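Local coordinates for PCF11 protein (Saccharomyces cerevisiae, PDB 1SZ9) that probably recognises the C-terminal domain of RNA polymerase II through its CTD-interacting domain, as part of 3'-end processing of mRNA, at residues V97-T100 / T101-K104; A66-S69 / I70-V74; E53-P57 / K58-Y62. All blocks are in the same frame, centred on the assembly; numbering follows the deposited sequence.

Contact 1 of 3, residues V97-T100 / T101-K104; sequences VDNT and TRTK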
loop_
_atom_site.group_PDB
_atom_site.type_symbol
_atom_site.label_atom_id
_atom_site.label_comp_id
_atom_site.label_asym_id
_atom_site.label_seq_id
_atom_site.Cartn_x
_atom_site.Cartn_y
_atom_site.Cartn_z
ATOM N N VAL A 97 3.508 14.486 2.773
ATOM C CA VAL A 97 2.517 14.482 3.846
ATOM C C VAL A 97 3.075 15.088 5.121
ATOM O O VAL A 97 4.287 15.268 5.265
ATOM C CB VAL A 97 1.989 13.057 4.146
ATOM C CG1 VAL A 97 1.324 12.481 2.880
ATOM C CG2 VAL A 97 3.141 12.158 4.648
ATOM N N ASP A 98 2.171 15.410 6.039
ATOM C CA ASP A 98 2.530 16.011 7.323
ATOM C C ASP A 98 3.317 15.034 8.198
ATOM O O ASP A 98 3.364 13.829 7.933
ATOM C CB ASP A 98 1.259 16.423 8.058
ATOM C CG ASP A 98 0.395 15.229 8.403
ATOM O OD1 ASP A 98 -0.338 14.749 7.509
ATOM O OD2 ASP A 98 0.478 14.760 9.558
ATOM N N ASN A 99 3.880 15.548 9.281
ATOM C CA ASN A 99 4.698 14.714 10.147
ATOM C C ASN A 99 3.973 13.668 10.970
ATOM O O ASN A 99 4.565 12.678 11.357
ATOM C CB ASN A 99 5.559 15.598 11.041
ATOM C CG ASN A 99 6.668 16.261 10.268
ATOM O OD1 ASN A 99 7.533 15.586 9.731
ATOM N ND2 ASN A 99 6.637 17.590 10.189
ATOM N N THR A 100 2.697 13.883 11.246
ATOM C CA THR A 100 1.955 12.886 12.004
ATOM C C THR A 100 1.747 11.699 11.063
ATOM O O THR A 100 1.940 10.555 11.443
ATOM C CB THR A 100 0.608 13.452 12.472
ATOM O OG1 THR A 100 0.862 14.520 13.384
ATOM C CG2 THR A 100 -0.236 12.363 13.161
ATOM N N THR A 101 1.361 11.989 9.826
ATOM C CA THR A 101 1.165 10.938 8.828
ATOM C C THR A 101 2.476 10.184 8.613
ATOM O O THR A 101 2.479 8.951 8.393
ATOM C CB THR A 101 0.680 11.537 7.495
ATOM O OG1 THR A 101 -0.511 12.286 7.739
ATOM C CG2 THR A 101 0.386 10.441 6.475
ATOM N N ARG A 102 3.596 10.915 8.673
ATOM C CA ARG A 102 4.912 10.284 8.542
ATOM C C ARG A 102 5.144 9.209 9.638
ATOM O O ARG A 102 5.662 8.138 9.348
ATOM C CB ARG A 102 6.034 11.337 8.595
ATOM C CG ARG A 102 6.204 12.093 7.256
ATOM C CD ARG A 102 7.137 13.311 7.334
ATOM N NE ARG A 102 7.195 13.957 6.018
ATOM C CZ ARG A 102 7.416 15.255 5.818
ATOM N NH1 ARG A 102 7.611 16.065 6.845
ATOM N NH2 ARG A 102 7.420 15.751 4.587
ATOM N N THR A 103 4.762 9.478 10.886
ATOM C CA THR A 103 4.973 8.465 11.931
ATOM C C THR A 103 4.115 7.251 11.615
ATOM O O THR A 103 4.492 6.134 11.930
ATOM C CB THR A 103 4.593 8.960 13.369
ATOM O OG1 THR A 103 3.189 9.249 13.425
ATOM C CG2 THR A 103 5.400 10.193 13.744
ATOM N N LYS A 104 2.952 7.472 11.002
ATOM C CA LYS A 104 2.082 6.355 10.627
ATOM C C LYS A 104 2.701 5.567 9.468
ATOM O O LYS A 104 2.656 4.330 9.461
ATOM C CB LYS A 104 0.676 6.870 10.290
ATOM C CG LYS A 104 -0.160 7.063 11.563
ATOM C CD LYS A 104 -1.196 8.140 11.430
ATOM C CE LYS A 104 -2.169 8.109 12.636
ATOM N NZ LYS A 104 -1.597 7.501 13.880
#
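Thr100 O is gripped by two donors of the next turn. Thr103 OG1 meets Thr100 O at 2.7 Å, in the carbonyl plane and on a lone pair. Lys104 N gives the regular helical bond to the same oxygen. The Thr103 hydroxyl gets there because OG1 sits between the backbone N and the carbonyl carbon (chi1 64°), which turns it back along the helix.

Just before the helix, Asp98 is the N-cap of helix 99-112. Asp98 OD2 takes Thr101 N at 2.9 Å, with the N-H coming from above the carboxylate plane, and Thr100 N weakly. Asp98 OD1 lies 2.5 Å from Thr101 OG1, a very short distance to be read with caution. The methyl of Thr101 goes the other way: Thr101 CG2 lies 3.7 Å from Val97 CG2, and Thr101 also packs on Leu61 of helix 57-73.

Arg102 runs back past the helix start with its chain extended from CG to NE. Arg102 NH1 donates to Asn99 OD1 at 2.9 Å. The acceptor lies in the guanidinium plane, but the amide and guanidinium planes are 61° apart. NH1 therefore comes from above the Asn99 amide plane, not on a lone pair. Val97 O sits over one guanidinium face, toward the rim, 3.2 Å from Arg102 CZ. Arg102 NE donates a hydrogen bond to Tyr94 O, at the end of helix 86-95. With an alanine here, Asn99 OD1 and Tyr94 O would probably each lose a donor, and the Asn99 amide would be freer to turn.

The Asp98 carboxylate is probably favoured at the cap by the helix dipole, and the guanidinium ties the helix start to the chain before it.

Contact 2 of 3, residues A66-S69 / I70-V74; sequences ALDS and ICKNV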
loop_
_atom_site.group_PDB
_atom_site.type_symbol
_atom_site.label_atom_id
_atom_site.label_comp_id
_atom_site.label_asym_id
_atom_site.label_seq_id
_atom_site.Cartn_x
_atom_site.Cartn_y
_atom_site.Cartn_z
ATOM N N ALA A 66 -4.805 0.328 2.368
ATOM C CA ALA A 66 -5.479 -0.639 1.502
ATOM C C ALA A 66 -4.404 -1.587 0.912
ATOM O O ALA A 66 -4.561 -2.811 0.918
ATOM C CB ALA A 66 -6.213 0.091 0.384
ATOM N N LEU A 67 -3.324 -1.001 0.399
ATOM C CA LEU A 67 -2.196 -1.742 -0.170
ATOM C C LEU A 67 -1.634 -2.706 0.894
ATOM O O LEU A 67 -1.367 -3.873 0.620
ATOM C CB LEU A 67 -1.099 -0.750 -0.593
ATOM C CG LEU A 67 0.197 -1.253 -1.258
ATOM C CD1 LEU A 67 0.860 -0.098 -2.033
ATOM C CD2 LEU A 67 1.168 -1.806 -0.206
ATOM N N ASP A 68 -1.466 -2.188 2.106
ATOM C CA ASP A 68 -0.951 -2.960 3.234
ATOM C C ASP A 68 -1.854 -4.166 3.562
ATOM O O ASP A 68 -1.370 -5.279 3.728
ATOM C CB ASP A 68 -0.860 -2.052 4.471
ATOM C CG ASP A 68 -0.278 -2.760 5.675
ATOM O OD1 ASP A 68 0.954 -2.928 5.740
ATOM O OD2 ASP A 68 -1.054 -3.158 6.560
ATOM N N SER A 69 -3.160 -3.930 3.654
ATOM C CA SER A 69 -4.109 -4.997 3.982
ATOM C C SER A 69 -4.098 -6.093 2.914
ATOM O O SER A 69 -4.020 -7.280 3.226
ATOM C CB SER A 69 -5.521 -4.411 4.161
ATOM O OG SER A 69 -6.471 -5.416 4.480
ATOM N N ILE A 70 -4.151 -5.691 1.650
ATOM C CA ILE A 70 -4.118 -6.646 0.555
ATOM C C ILE A 70 -2.838 -7.498 0.582
ATOM O O ILE A 70 -2.885 -8.724 0.436
ATOM C CB ILE A 70 -4.255 -5.907 -0.802
ATOM C CG1 ILE A 70 -5.708 -5.424 -0.968
ATOM C CG2 ILE A 70 -3.804 -6.811 -1.966
ATOM C CD1 ILE A 70 -5.873 -4.354 -2.042
ATOM N N CYS A 71 -1.688 -6.863 0.786
ATOM C CA CYS A 71 -0.444 -7.617 0.832
ATOM C C CYS A 71 -0.322 -8.551 2.035
ATOM O O CYS A 71 0.104 -9.696 1.896
ATOM C CB CYS A 71 0.747 -6.667 0.798
ATOM S SG CYS A 71 0.934 -5.882 -0.801
ATOM N N LYS A 72 -0.686 -8.061 3.213
ATOM C CA LYS A 72 -0.611 -8.864 4.432
ATOM C C LYS A 72 -1.634 -10.004 4.523
ATOM O O LYS A 72 -1.348 -11.050 5.095
ATOM C CB LYS A 72 -0.792 -7.976 5.656
ATOM C CG LYS A 72 0.477 -7.272 6.101
ATOM C CD LYS A 72 0.209 -6.407 7.310
ATOM C CE LYS A 72 1.485 -5.754 7.832
ATOM N NZ LYS A 72 1.131 -4.771 8.887
ATOM N N ASN A 73 -2.821 -9.805 3.965
ATOM C CA ASN A 73 -3.864 -10.818 4.071
ATOM C C ASN A 73 -4.059 -11.699 2.859
ATOM O O ASN A 73 -4.524 -12.830 2.989
ATOM C CB ASN A 73 -5.187 -10.153 4.452
ATOM C CG ASN A 73 -5.081 -9.398 5.762
ATOM O OD1 ASN A 73 -4.692 -9.969 6.778
ATOM N ND2 ASN A 73 -5.412 -8.112 5.744
ATOM N N VAL A 74 -3.736 -11.176 1.684
ATOM C CA VAL A 74 -3.865 -11.954 0.467
ATOM C C VAL A 74 -2.481 -12.487 0.116
ATOM O O VAL A 74 -2.319 -13.681 -0.131
ATOM C CB VAL A 74 -4.409 -11.114 -0.711
ATOM C CG1 VAL A 74 -4.708 -12.026 -1.913
ATOM C CG2 VAL A 74 -5.683 -10.385 -0.291
HETATM O O HOH W 1 2.436 -2.512 8.058
#
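Asp68 and Lys72 face each other one turn apart on helix 57-73, an i to i+4 salt bridge in the all-helical CID domain. Their charges meet loosely, with Asp68 OD2 3.6 Å from Lys72 NZ. A water closes the gap on the other branch: it donates to Asp68 OD1 at 2.8 Å and accepts from Lys72 NZ at 2.7 Å. Asp68 OD1 also takes the indole N-H of Trp112 on helix 99-112, so this oxygen has two donors. The lysine chain is extended beyond CG and crosses the carboxylate at a slant; its CE comes within 3.6 Å of Asp68 OD1.

On the next residues, Ser69 OG accepts a weak bond from Asn73 ND2 at 3.2 Å. The stronger partner of this hydroxyl is Thr31 OG1 on helix 24-36. OG lies anti to the backbone N (chi1 180°), which swings it out toward that helix.

The carbonyls of Ala66, Leu67, Asp68 and Ser69 are each used by the N-H four residues on. Buried Leu67 CD2 and Cys71 SG lie 4.1 Å apart, and both residues pack on Phe82 and Phe123.

The helix thus meets its neighbours with polar groups as well as apolar ones. Trp112 and the water-bridged Lys72 probably help keep Asp68 ionised and its carboxylate fixed.

Contact 3 of 3, residues E53-P57 / K58-Y62; sequences EKCMP and KQKLY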
loop_
_atom_site.group_PDB
_atom_site.type_symbol
_atom_site.label_atom_id
_atom_site.label_comp_id
_atom_site.label_asym_id
_atom_site.label_seq_id
_atom_site.Cartn_x
_atom_site.Cartn_y
_atom_site.Cartn_z
ATOM N N GLU A 53 -0.811 8.185 -5.656
ATOM C CA GLU A 53 -0.135 9.251 -6.374
ATOM C C GLU A 53 -1.003 10.489 -6.585
ATOM O O GLU A 53 -0.521 11.616 -6.480
ATOM C CB GLU A 53 0.334 8.715 -7.723
ATOM C CG GLU A 53 1.137 9.686 -8.546
ATOM C CD GLU A 53 1.825 8.988 -9.701
ATOM O OE1 GLU A 53 1.113 8.497 -10.605
ATOM O OE2 GLU A 53 3.076 8.918 -9.693
ATOM N N LYS A 54 -2.284 10.277 -6.868
ATOM C CA LYS A 54 -3.220 11.372 -7.134
ATOM C C LYS A 54 -3.886 12.063 -5.955
ATOM O O LYS A 54 -3.852 13.290 -5.863
ATOM C CB LYS A 54 -4.334 10.896 -8.075
ATOM C CG LYS A 54 -3.991 10.884 -9.562
ATOM C CD LYS A 54 -2.795 10.019 -9.894
ATOM C CE LYS A 54 -2.637 9.927 -11.409
ATOM N NZ LYS A 54 -1.487 9.091 -11.838
ATOM N N CYS A 55 -4.507 11.289 -5.066
ATOM C CA CYS A 55 -5.226 11.870 -3.935
ATOM C C CYS A 55 -4.362 12.780 -3.073
ATOM O O CYS A 55 -3.150 12.859 -3.253
ATOM C CB CYS A 55 -5.856 10.758 -3.084
ATOM S SG CYS A 55 -4.704 9.915 -2.001
ATOM N N MET A 56 -4.974 13.482 -2.130
ATOM C CA MET A 56 -4.179 14.365 -1.292
ATOM C C MET A 56 -3.662 13.743 -0.001
ATOM O O MET A 56 -4.140 12.691 0.422
ATOM C CB MET A 56 -4.944 15.648 -1.012
ATOM C CG MET A 56 -6.315 15.501 -0.464
ATOM S SD MET A 56 -7.055 17.106 -0.752
ATOM C CE MET A 56 -6.035 18.171 0.298
ATOM N N PRO A 57 -2.663 14.393 0.633
ATOM C CA PRO A 57 -1.983 14.014 1.870
ATOM C C PRO A 57 -2.589 12.971 2.785
ATOM O O PRO A 57 -2.129 11.832 2.789
ATOM C CB PRO A 57 -1.762 15.359 2.544
ATOM C CG PRO A 57 -1.313 16.175 1.382
ATOM C CD PRO A 57 -2.243 15.755 0.239
ATOM N N LYS A 58 -3.603 13.326 3.572
ATOM C CA LYS A 58 -4.186 12.333 4.485
ATOM C C LYS A 58 -4.774 11.125 3.793
ATOM O O LYS A 58 -4.683 10.000 4.300
ATOM C CB LYS A 58 -5.273 12.941 5.375
ATOM C CG LYS A 58 -4.763 13.490 6.706
ATOM C CD LYS A 58 -5.927 13.753 7.646
ATOM C CE LYS A 58 -5.456 14.175 9.026
ATOM N NZ LYS A 58 -6.546 13.982 10.027
ATOM N N GLN A 59 -5.379 11.346 2.636
ATOM C CA GLN A 59 -5.982 10.240 1.929
ATOM C C GLN A 59 -4.951 9.277 1.359
ATOM O O GLN A 59 -5.260 8.108 1.147
ATOM C CB GLN A 59 -6.926 10.769 0.841
ATOM C CG GLN A 59 -8.212 11.403 1.407
ATOM C CD GLN A 59 -9.079 12.043 0.332
ATOM O OE1 GLN A 59 -9.212 11.512 -0.777
ATOM N NE2 GLN A 59 -9.689 13.182 0.660
ATOM N N LYS A 60 -3.726 9.747 1.126
ATOM C CA LYS A 60 -2.684 8.879 0.590
ATOM C C LYS A 60 -2.367 7.752 1.591
ATOM O O LYS A 60 -2.067 6.618 1.188
ATOM C CB LYS A 60 -1.393 9.657 0.284
ATOM C CG LYS A 60 -1.470 10.703 -0.852
ATOM C CD LYS A 60 -0.075 11.300 -1.093
ATOM C CE LYS A 60 -0.077 12.437 -2.142
ATOM N NZ LYS A 60 -0.728 12.068 -3.454
ATOM N N LEU A 61 -2.423 8.075 2.884
ATOM C CA LEU A 61 -2.162 7.089 3.935
ATOM C C LEU A 61 -3.180 5.956 3.887
ATOM O O LEU A 61 -2.822 4.798 3.958
ATOM C CB LEU A 61 -2.228 7.726 5.332
ATOM C CG LEU A 61 -2.020 6.777 6.531
ATOM C CD1 LEU A 61 -0.620 6.143 6.445
ATOM C CD2 LEU A 61 -2.178 7.530 7.867
ATOM N N TYR A 62 -4.453 6.305 3.762
ATOM C CA TYR A 62 -5.497 5.286 3.755
ATOM C C TYR A 62 -5.412 4.371 2.538
ATOM O O TYR A 62 -5.725 3.185 2.633
ATOM C CB TYR A 62 -6.860 5.964 3.893
ATOM C CG TYR A 62 -6.841 6.970 5.028
ATOM C CD1 TYR A 62 -6.418 6.600 6.309
ATOM C CD2 TYR A 62 -7.204 8.300 4.814
ATOM C CE1 TYR A 62 -6.352 7.543 7.350
ATOM C CE2 TYR A 62 -7.148 9.245 5.834
ATOM C CZ TYR A 62 -6.719 8.862 7.099
ATOM O OH TYR A 62 -6.639 9.808 8.091
HETATM O O HOH W 2 -8.345 12.957 -2.524
#
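Gln59 N gives a weak bond to Met56 O, at the link between helix 41-54 and helix 57-73. The Gln59 side chain flanks the cysteine of this link, with CB 3.7 Å from Cys55 SG. Its OE1 has a weak bond from Arg51.

Lys60, the next residue, also folds back onto the link. Lys60 N is shared between Pro57 O and, more weakly, Met56 O. The lysine then runs back past the sulfur, with CG 3.5 Å from Cys55 SG. A bend at its last torsion (chi4 -53°) drops the ammonium onto the end of helix 41-54. Lys60 NZ donates to Cys55 O at 2.6 Å, nearly in line with the C=O bond (158°). It bonds weakly to Glu53 O at 3.1 Å, and Ile52 O is a further acceptor. This is a positive group placed at a helix C-terminus, where carbonyls lack the N-H of a following turn; the short link joins two helices of the all-helical CID fold.

Leu61 turns away from the link and packs on Leu105 of helix 99-112. Tyr62 reaches instead to Leu19 and Asn22 in the loop after helix 3-16.

In the fold
From the N terminus, the chain first meets contact 3, at the link from helix 41-54 into helix 57-73. Contact 2 follows further along the same helix; its centre lies about 17 Å from that of contact 3. Contact 1 comes last, at the start of helix 99-112. All three are local and lie in series, so none nests in or crosses another. Contacts 1 and 3 touch side by side, where Lys104 CD meets Leu61 CD2 at 3.7 Å. Contacts 1 and 2 do not touch. Helix 57-73 is the common element: contact 3 ties its start to helices 41-54 and 99-112, and contact 2 joins its end to helices 24-36, 41-54, 78-83 and 99-112.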